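Local coordinates for protein ectonucleotide pyrophosphatase/phosphodiesterase family member 5 (PDB 5VEN) that probably hydrolyses phosphodiester or pyrophosphate bonds as a zinc-dependent ectoenzyme whose action on nucleotides is restricted, at residues V19-F24 with L219-D224; A122-G127 with Y139-N144. All blocks are in the same frame, centred on the assembly; numbering follows the deposited sequence.

Overall arrangement
The two contacts show how one central sheet, of the alkaline phosphatase superfamily type, carries a metal site at the ends of its strands. Contact 1 joins neighbouring inner parallel strands and delivers D22 and D224 to a zinc ion. Contact 2 joins an outermost strand, 139-140, to strand 120-123, and strand 168-173 separates that pair from contact 1. Their centres lie about 15 Å apart, yet they touch directly: S20 CB packs against W125 CZ3 at 3.6 Å. The side chain of D22 is about 5 Å from a second zinc ion. Contact 2 also approaches the metals, the Y143 side chain lying about 6 Å from a bound zinc, while N144 leads outward to its glycan.

Contact 1. Residues V19-F24 with L219-D224. With ZN (zinc ion), chain L.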
ATOM      1  N   VAL A  19       5.327  -0.787   9.696  1.00  7.41           N
ATOM      2  CA  VAL A  19       4.448  -1.935   9.722  1.00  6.16           C
ATOM      3  C   VAL A  19       3.242  -1.624   8.845  1.00  7.20           C
ATOM      4  O   VAL A  19       2.589  -0.590   9.029  1.00  8.92           O
ATOM      5  CB  VAL A  19       3.980  -2.270  11.143  1.00 10.50           C
ATOM      6  CG1 VAL A  19       3.116  -3.517  11.081  1.00  9.67           C
ATOM      7  CG2 VAL A  19       5.128  -2.489  12.079  1.00 10.99           C
ATOM      8  N   SER A  20       2.929  -2.510   7.919  1.00  6.29           N
ATOM      9  CA  SER A  20       1.724  -2.389   7.107  1.00  5.68           C
ATOM     10  C   SER A  20       0.827  -3.592   7.374  1.00  5.27           C
ATOM     11  O   SER A  20       1.228  -4.743   7.125  1.00  6.43           O
ATOM     12  CB  SER A  20       2.048  -2.288   5.632  1.00  5.46           C
ATOM     13  OG  SER A  20       0.838  -2.291   4.898  1.00  7.11           O
ATOM     14  N   PHE A  21      -0.359  -3.319   7.926  1.00  3.86           N
ATOM     15  CA  PHE A  21      -1.438  -4.299   7.976  1.00  4.25           C
ATOM     16  C   PHE A  21      -2.294  -4.039   6.755  1.00  5.03           C
ATOM     17  O   PHE A  21      -2.940  -2.990   6.680  1.00  5.88           O
ATOM     18  CB  PHE A  21      -2.246  -4.159   9.262  1.00  3.90           C
ATOM     19  CG  PHE A  21      -1.495  -4.533  10.496  1.00  6.11           C
ATOM     20  CD1 PHE A  21      -1.197  -5.870  10.780  1.00  6.91           C
ATOM     21  CD2 PHE A  21      -1.085  -3.560  11.394  1.00  7.81           C
ATOM     22  CE1 PHE A  21      -0.503  -6.201  11.943  1.00  8.23           C
ATOM     23  CE2 PHE A  21      -0.412  -3.911  12.550  1.00  8.40           C
ATOM     24  CZ  PHE A  21      -0.092  -5.199  12.804  1.00  8.46           C
ATOM     25  N   ASP A  22      -2.243  -4.940   5.770  1.00  5.76           N
ATOM     26  CA  ASP A  22      -2.900  -4.699   4.489  1.00  4.02           C
ATOM     27  C   ASP A  22      -4.388  -4.418   4.685  1.00  3.01           C
ATOM     28  O   ASP A  22      -5.062  -5.119   5.442  1.00  4.39           O
ATOM     29  CB  ASP A  22      -2.692  -5.902   3.566  1.00  4.13           C
ATOM     30  CG  ASP A  22      -2.828  -5.531   2.114  1.00  6.34           C
ATOM     31  OD1 ASP A  22      -3.905  -5.014   1.747  1.00  6.46           O
ATOM     32  OD2 ASP A  22      -1.870  -5.705   1.336  1.00 10.18           O
ATOM     33  N   GLY A  23      -4.878  -3.385   4.012  1.00  6.07           N
ATOM     34  CA  GLY A  23      -6.313  -3.131   3.964  1.00  6.56           C
ATOM     35  C   GLY A  23      -6.888  -2.682   5.283  1.00  5.67           C
ATOM     36  O   GLY A  23      -8.059  -2.971   5.566  1.00  7.09           O
ATOM     37  N   PHE A  24      -6.122  -1.944   6.087  1.00  5.87           N
ATOM     38  CA  PHE A  24      -6.596  -1.488   7.398  1.00  5.62           C
ATOM     39  C   PHE A  24      -7.176  -0.088   7.211  1.00  6.58           C
ATOM     40  O   PHE A  24      -6.467   0.936   7.236  1.00  5.54           O
ATOM     41  CB  PHE A  24      -5.489  -1.524   8.443  1.00  4.52           C
ATOM     42  CG  PHE A  24      -5.989  -1.530   9.853  1.00  5.37           C
ATOM     43  CD1 PHE A  24      -6.713  -0.442  10.386  1.00  6.43           C
ATOM     44  CD2 PHE A  24      -5.767  -2.635  10.662  1.00  8.25           C
ATOM     45  CE1 PHE A  24      -7.142  -0.468  11.688  1.00  6.69           C
ATOM     46  CE2 PHE A  24      -6.222  -2.646  11.987  1.00  7.82           C
ATOM     47  CZ  PHE A  24      -6.920  -1.560  12.470  1.00  7.30           C
ATOM     48  N   LEU A 219       8.380   3.456  15.577  1.00 15.97           N
ATOM     49  CA  LEU A 219       7.427   2.494  15.040  1.00 13.23           C
ATOM     50  C   LEU A 219       6.315   3.239  14.306  1.00 14.25           C
ATOM     51  O   LEU A 219       5.618   4.052  14.909  1.00 16.05           O
ATOM     52  CB  LEU A 219       6.844   1.660  16.179  1.00 13.98           C
ATOM     53  CG  LEU A 219       5.684   0.738  15.765  1.00 14.25           C
ATOM     54  CD1 LEU A 219       6.175  -0.356  14.792  1.00 14.02           C
ATOM     55  CD2 LEU A 219       5.052   0.114  16.958  1.00 15.24           C
ATOM     56  N   ILE A 220       6.166   2.967  13.013  1.00 12.46           N
ATOM     57  CA  ILE A 220       5.132   3.570  12.173  1.00 10.89           C
ATOM     58  C   ILE A 220       4.206   2.450  11.757  1.00  9.53           C
ATOM     59  O   ILE A 220       4.650   1.474  11.140  1.00 10.91           O
ATOM     60  CB  ILE A 220       5.735   4.277  10.951  1.00 13.56           C
ATOM     61  CG1 ILE A 220       6.628   5.418  11.444  1.00 15.02           C
ATOM     62  CG2 ILE A 220       4.612   4.766   9.969  1.00 13.69           C
ATOM     63  CD1 ILE A 220       7.478   6.050  10.387  1.00 15.43           C
ATOM     64  N   VAL A 221       2.915   2.589  12.076  1.00  8.56           N
ATOM     65  CA  VAL A 221       1.924   1.569  11.759  1.00  7.57           C
ATOM     66  C   VAL A 221       0.940   2.173  10.768  1.00  7.91           C
ATOM     67  O   VAL A 221       0.292   3.197  11.068  1.00  9.30           O
ATOM     68  CB  VAL A 221       1.196   1.071  13.008  1.00  9.24           C
ATOM     69  CG1 VAL A 221       0.183  -0.005  12.621  1.00  8.90           C
ATOM     70  CG2 VAL A 221       2.174   0.563  14.075  1.00 12.03           C
ATOM     71  N   THR A 222       0.844   1.586   9.583  1.00  8.23           N
ATOM     72  CA  THR A 222      -0.022   2.154   8.564  1.00  8.18           C
ATOM     73  C   THR A 222      -0.556   1.030   7.687  1.00  7.28           C
ATOM     74  O   THR A 222      -0.542  -0.147   8.076  1.00  7.30           O
ATOM     75  CB  THR A 222       0.739   3.257   7.803  1.00  9.62           C
ATOM     76  OG1 THR A 222      -0.149   3.981   6.946  1.00 10.45           O
ATOM     77  CG2 THR A 222       1.924   2.697   6.999  1.00 10.04           C
ATOM     78  N   SER A 223      -1.032   1.395   6.494  1.00  5.75           N
ATOM     79  CA  SER A 223      -1.602   0.435   5.568  1.00  5.26           C
ATOM     80  C   SER A 223      -1.540   1.061   4.195  1.00  7.28           C
ATOM     81  O   SER A 223      -1.137   2.218   4.042  1.00  6.22           O
ATOM     82  CB  SER A 223      -3.025   0.046   6.002  1.00  4.87           C
ATOM     83  OG  SER A 223      -3.569  -0.961   5.170  1.00  6.00           O
ATOM     84  N   ASP A 224      -1.965   0.297   3.203  1.00  5.78           N
ATOM     85  CA  ASP A 224      -1.953   0.697   1.813  1.00  6.63           C
ATOM     86  C   ASP A 224      -3.270   1.276   1.308  1.00  6.12           C
ATOM     87  O   ASP A 224      -3.265   2.133   0.418  1.00  6.80           O
ATOM     88  CB  ASP A 224      -1.546  -0.498   0.947  1.00  6.13           C
ATOM     89  CG  ASP A 224      -2.329  -1.785   1.190  1.00  5.58           C
ATOM     90  OD1 ASP A 224      -3.067  -1.926   2.206  1.00  5.14           O
ATOM     91  OD2 ASP A 224      -2.201  -2.697   0.318  1.00  6.81           O
TER
HETATM   92 ZN    ZN L 502      -3.517  -4.111   0.017  1.00  7.86          ZN
HETATM   93  O   HOH W   1      -4.901  -6.051  -0.926  1.00 31.82           O
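V19 and V221 form a parallel bridge between two inner strands of the alkaline phosphatase-like sheet, whose strand ends carry the metal site. V19 N hydrogen-bonds to I220 O, and V19 O receives a hydrogen bond from T222 N. With CG1 anti to its backbone N (chi1 -178°), V19 turns its other methyl, CG2, to within 3.6 Å of L219 CD1. S20 pairs with T222 on the other face, its hydroxyl hydrogen-bonded to H62. F21 N hydrogen-bonds to T222 O, and the edge of the F21 ring meets V221 CG1 from CE2 at 4.0 Å; V19 CG1 lies over one ring face near the rim, and V197 of helix 190-210 also packs against F21. From F21 to F24 the chain makes a type II beta turn, which S223, just past the end of strand 217-222, holds by its hydroxyl: OG donates to F21 O (2.6 Å), tilted from the carbonyl plane. Within the turn, D22 binds zinc through OD1 at 2.0 Å, and Y172 OH is hydrogen-bonded to D22 OD2. D224 OD2 binds the same ion, whose site is completed by T58, H225 and a water at a longer 2.6 Å; the two carboxylate planes stand 88° apart. At G23, where a positive phi favours glycine, the backbone N hydrogen-bonds to D224 OD1 at 2.9 Å, nearly along that oxygen's C-O axis. F24 N donates to S223 OG (2.9 Å) in a nearly straight bond. Replacing S223 with an alanine would probably leave F21 O and F24 N without this shared partner and free the turn to shift. F24 CB also packs on S223 CB at 3.8 Å.

Contact 2. Residues A122-G127 with Y139-N144; sequences AAMWPG and YYLPYN. With NAG (2-acetamido-2-deoxy-beta-D-glucopyranose), chain O.
The sulfur of M124 takes a weak hydrogen bond from a backbone amide: N144 N points at SD from 3.6 Å. The same sulfur makes an oblique Met-aromatic contact with Y143, 5.0 Å from the ring centroid and 49° off the ring normal. A bend at chi2 (-51°) folds the M124 chain so that its methyl, CE, sits among P142 O at 3.4 Å, N144 O and L141 CB. Nearer the backbone, M124 CB packs on Y143 CD2, and M124 O lies at the edge of that ring, near its plane; the phenol oxygen is hydrogen-bonded to E174. These loops continue a parallel strand pair at the margin of the alkaline phosphatase-like sheet. There A122 bridges Y140, with A122 N hydrogen-bonded to Y139 O and L141 N to A122 O at 3.2 Å. L141 CD1 rests on A123 CB, and its side chain also meets K155 and W159 of helix 149-160. Between M124 and L141, a water accepts a hydrogen bond from M124 N at 2.9 Å and lies 2.6 Å from L141 O. The N144 side chain leads outward, its ND2 linked covalently to C1 of an N-acetylglucosamine and its OD1 hydrogen-bonded to S146 N.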
ATOM      1  N   ALA A 122      13.490  -6.547   5.564  1.00 10.28           N
ATOM      2  CA  ALA A 122      12.092  -6.644   5.151  1.00  9.90           C
ATOM      3  C   ALA A 122      11.524  -8.019   5.429  1.00  9.52           C
ATOM      4  O   ALA A 122      12.118  -9.032   5.038  1.00  9.24           O
ATOM      5  CB  ALA A 122      11.938  -6.323   3.665  1.00  9.76           C
ATOM      6  N   ALA A 123      10.342  -8.054   6.067  1.00 10.21           N
ATOM      7  CA  ALA A 123       9.637  -9.291   6.404  1.00  7.94           C
ATOM      8  C   ALA A 123       8.276  -9.262   5.709  1.00  7.22           C
ATOM      9  O   ALA A 123       7.266  -8.833   6.281  1.00  9.28           O
ATOM     10  CB  ALA A 123       9.521  -9.474   7.898  1.00  7.83           C
ATOM     11  N   MET A 124       8.285  -9.645   4.424  1.00  7.18           N
ATOM     12  CA  MET A 124       7.154  -9.882   3.503  1.00  7.55           C
ATOM     13  C   MET A 124       6.592  -8.599   2.885  1.00  6.60           C
ATOM     14  O   MET A 124       5.535  -8.621   2.243  1.00  7.46           O
ATOM     15  CB  MET A 124       6.051 -10.690   4.199  1.00  7.84           C
ATOM     16  CG  MET A 124       6.579 -11.996   4.809  1.00  9.68           C
ATOM     17  SD  MET A 124       7.532 -12.962   3.632  1.00 10.59           S
ATOM     18  CE  MET A 124       7.724 -14.510   4.513  1.00 10.38           C
ATOM     19  N   TRP A 125       7.289  -7.492   3.008  1.00  7.54           N
ATOM     20  CA  TRP A 125       6.849  -6.240   2.424  1.00  6.84           C
ATOM     21  C   TRP A 125       6.750  -6.357   0.902  1.00  8.69           C
ATOM     22  O   TRP A 125       7.723  -6.774   0.256  1.00  8.36           O
ATOM     23  CB  TRP A 125       7.834  -5.143   2.800  1.00  6.76           C
ATOM     24  CG  TRP A 125       7.435  -3.767   2.339  1.00  7.14           C
ATOM     25  CD1 TRP A 125       7.695  -3.199   1.132  1.00  8.81           C
ATOM     26  CD2 TRP A 125       6.712  -2.786   3.091  1.00  7.26           C
ATOM     27  NE1 TRP A 125       7.161  -1.926   1.075  1.00 10.00           N
ATOM     28  CE2 TRP A 125       6.572  -1.645   2.272  1.00  9.32           C
ATOM     29  CE3 TRP A 125       6.169  -2.759   4.374  1.00  9.34           C
ATOM     30  CZ2 TRP A 125       5.910  -0.492   2.698  1.00  8.97           C
ATOM     31  CZ3 TRP A 125       5.512  -1.595   4.794  1.00 10.01           C
ATOM     32  CH2 TRP A 125       5.416  -0.489   3.972  1.00  8.27           C
ATOM     33  N   PRO A 126       5.626  -5.975   0.301  1.00  9.03           N
ATOM     34  CA  PRO A 126       5.475  -6.060  -1.161  1.00 13.21           C
ATOM     35  C   PRO A 126       6.636  -5.427  -1.912  1.00 13.51           C
ATOM     36  O   PRO A 126       6.962  -4.250  -1.719  1.00 18.55           O
ATOM     37  CB  PRO A 126       4.156  -5.302  -1.415  1.00 14.00           C
ATOM     38  CG  PRO A 126       3.389  -5.574  -0.214  1.00 13.88           C
ATOM     39  CD  PRO A 126       4.383  -5.524   0.936  1.00 11.04           C
ATOM     40  N   GLY A 127       7.251  -6.210  -2.794  1.00 13.96           N
ATOM     41  CA  GLY A 127       8.363  -5.737  -3.585  1.00 16.83           C
ATOM     42  C   GLY A 127       9.730  -5.838  -2.936  1.00 15.31           C
ATOM     43  O   GLY A 127      10.732  -5.614  -3.613  1.00 18.42           O
ATOM     44  N   TYR A 139      18.684  -7.584   4.440  1.00 15.29           N
ATOM     45  CA  TYR A 139      18.037  -8.801   4.869  1.00 16.36           C
ATOM     46  C   TYR A 139      16.605  -8.805   4.341  1.00 13.67           C
ATOM     47  O   TYR A 139      15.890  -7.804   4.475  1.00 15.08           O
ATOM     48  CB  TYR A 139      18.000  -8.901   6.393  1.00 16.81           C
ATOM     49  CG  TYR A 139      19.314  -8.725   7.148  1.00 18.10           C
ATOM     50  CD1 TYR A 139      20.165  -9.797   7.376  1.00 24.30           C
ATOM     51  CD2 TYR A 139      19.680  -7.502   7.654  1.00 18.81           C
ATOM     52  CE1 TYR A 139      21.369  -9.630   8.099  1.00 26.70           C
ATOM     53  CE2 TYR A 139      20.884  -7.311   8.383  1.00 21.88           C
ATOM     54  CZ  TYR A 139      21.714  -8.389   8.606  1.00 27.85           C
ATOM     55  OH  TYR A 139      22.909  -8.235   9.328  1.00 32.50           O
ATOM     56  N   TYR A 140      16.171  -9.932   3.790  1.00 13.58           N
ATOM     57  CA  TYR A 140      14.762 -10.039   3.420  1.00 11.75           C
ATOM     58  C   TYR A 140      14.327 -11.499   3.455  1.00 11.91           C
ATOM     59  O   TYR A 140      15.148 -12.431   3.433  1.00 13.49           O
ATOM     60  CB  TYR A 140      14.511  -9.422   2.040  1.00 12.81           C
ATOM     61  CG  TYR A 140      15.124 -10.201   0.918  1.00 11.98           C
ATOM     62  CD1 TYR A 140      14.400 -11.168   0.260  1.00 14.23           C
ATOM     63  CD2 TYR A 140      16.471 -10.031   0.568  1.00 13.53           C
ATOM     64  CE1 TYR A 140      14.949 -11.902  -0.756  1.00 15.79           C
ATOM     65  CE2 TYR A 140      17.023 -10.760  -0.444  1.00 15.87           C
ATOM     66  CZ  TYR A 140      16.256 -11.705  -1.104  1.00 16.98           C
ATOM     67  OH  TYR A 140      16.790 -12.472  -2.109  1.00 20.30           O
ATOM     68  N   LEU A 141      13.013 -11.682   3.504  1.00 10.55           N
ATOM     69  CA  LEU A 141      12.384 -12.994   3.391  1.00 11.69           C
ATOM     70  C   LEU A 141      11.780 -13.180   2.006  1.00 12.98           C
ATOM     71  O   LEU A 141      11.075 -12.288   1.511  1.00 12.61           O
ATOM     72  CB  LEU A 141      11.291 -13.172   4.437  1.00 11.73           C
ATOM     73  CG  LEU A 141      11.682 -12.876   5.889  1.00 13.78           C
ATOM     74  CD1 LEU A 141      10.497 -13.154   6.755  1.00 14.38           C
ATOM     75  CD2 LEU A 141      12.900 -13.698   6.376  1.00 14.67           C
ATOM     76  N   PRO A 142      11.989 -14.311   1.344  1.00 14.70           N
ATOM     77  CA  PRO A 142      11.196 -14.593   0.139  1.00 13.38           C
ATOM     78  C   PRO A 142       9.723 -14.564   0.505  1.00 11.39           C
ATOM     79  O   PRO A 142       9.322 -15.083   1.554  1.00 12.16           O
ATOM     80  CB  PRO A 142      11.655 -15.999  -0.273  1.00 16.43           C
ATOM     81  CG  PRO A 142      12.950 -16.249   0.475  1.00 20.03           C
ATOM     82  CD  PRO A 142      12.843 -15.451   1.743  1.00 19.22           C
ATOM     83  N   TYR A 143       8.906 -13.932  -0.340  1.00  9.54           N
ATOM     84  CA  TYR A 143       7.510 -13.767   0.025  1.00 10.44           C
ATOM     85  C   TYR A 143       6.824 -15.117   0.182  1.00 10.68           C
ATOM     86  O   TYR A 143       6.870 -15.980  -0.708  1.00 10.74           O
ATOM     87  CB  TYR A 143       6.751 -12.898  -0.988  1.00 11.52           C
ATOM     88  CG  TYR A 143       5.339 -12.703  -0.474  1.00 11.37           C
ATOM     89  CD1 TYR A 143       4.290 -13.463  -0.956  1.00 11.57           C
ATOM     90  CD2 TYR A 143       5.101 -11.855   0.590  1.00  9.77           C
ATOM     91  CE1 TYR A 143       2.992 -13.306  -0.436  1.00 11.83           C
ATOM     92  CE2 TYR A 143       3.832 -11.680   1.116  1.00  9.44           C
ATOM     93  CZ  TYR A 143       2.776 -12.431   0.606  1.00 10.84           C
ATOM     94  OH  TYR A 143       1.504 -12.324   1.111  1.00 11.61           O
ATOM     95  N   ASN A 144       6.154 -15.283   1.313  1.00 10.79           N
ATOM     96  CA  ASN A 144       5.396 -16.486   1.590  1.00 11.69           C
ATOM     97  C   ASN A 144       4.304 -16.131   2.604  1.00  9.66           C
ATOM     98  O   ASN A 144       4.573 -15.891   3.794  1.00  9.04           O
ATOM     99  CB  ASN A 144       6.333 -17.590   2.081  1.00 13.53           C
ATOM    100  CG  ASN A 144       5.620 -18.867   2.337  1.00 19.29           C
ATOM    101  OD1 ASN A 144       4.403 -18.905   2.439  1.00 17.31           O
ATOM    102  ND2 ASN A 144       6.377 -19.933   2.449  1.00 26.87           N
TER
HETATM  103  C1  NAG O 514       5.812 -21.223   2.740  1.00 35.01           C
HETATM  104  C2  NAG O 514       6.564 -22.267   1.973  1.00 39.30           C
HETATM  105  C3  NAG O 514       5.917 -23.626   2.177  1.00 41.91           C
HETATM  106  C4  NAG O 514       5.876 -23.954   3.669  1.00 45.20           C
HETATM  107  C5  NAG O 514       5.240 -22.817   4.472  1.00 44.19           C
HETATM  108  C6  NAG O 514       5.326 -23.005   5.975  1.00 46.49           C
HETATM  109  C7  NAG O 514       5.666 -21.528  -0.215  1.00 43.81           C
HETATM  110  C8  NAG O 514       6.031 -21.143  -1.619  1.00 41.34           C
HETATM  111  N2  NAG O 514       6.682 -21.919   0.561  1.00 41.80           N
HETATM  112  O3  NAG O 514       6.695 -24.585   1.484  1.00 41.65           O
HETATM  113  O4  NAG O 514       5.067 -25.100   3.893  1.00 51.08           O
HETATM  114  O5  NAG O 514       5.847 -21.548   4.155  1.00 40.59           O
HETATM  115  O6  NAG O 514       6.666 -23.139   6.430  1.00 48.99           O
HETATM  116  O7  NAG O 514       4.507 -21.491   0.190  1.00 49.35           O
HETATM  117  O   HOH W   2      10.304  -9.943   2.377  1.00  8.67           O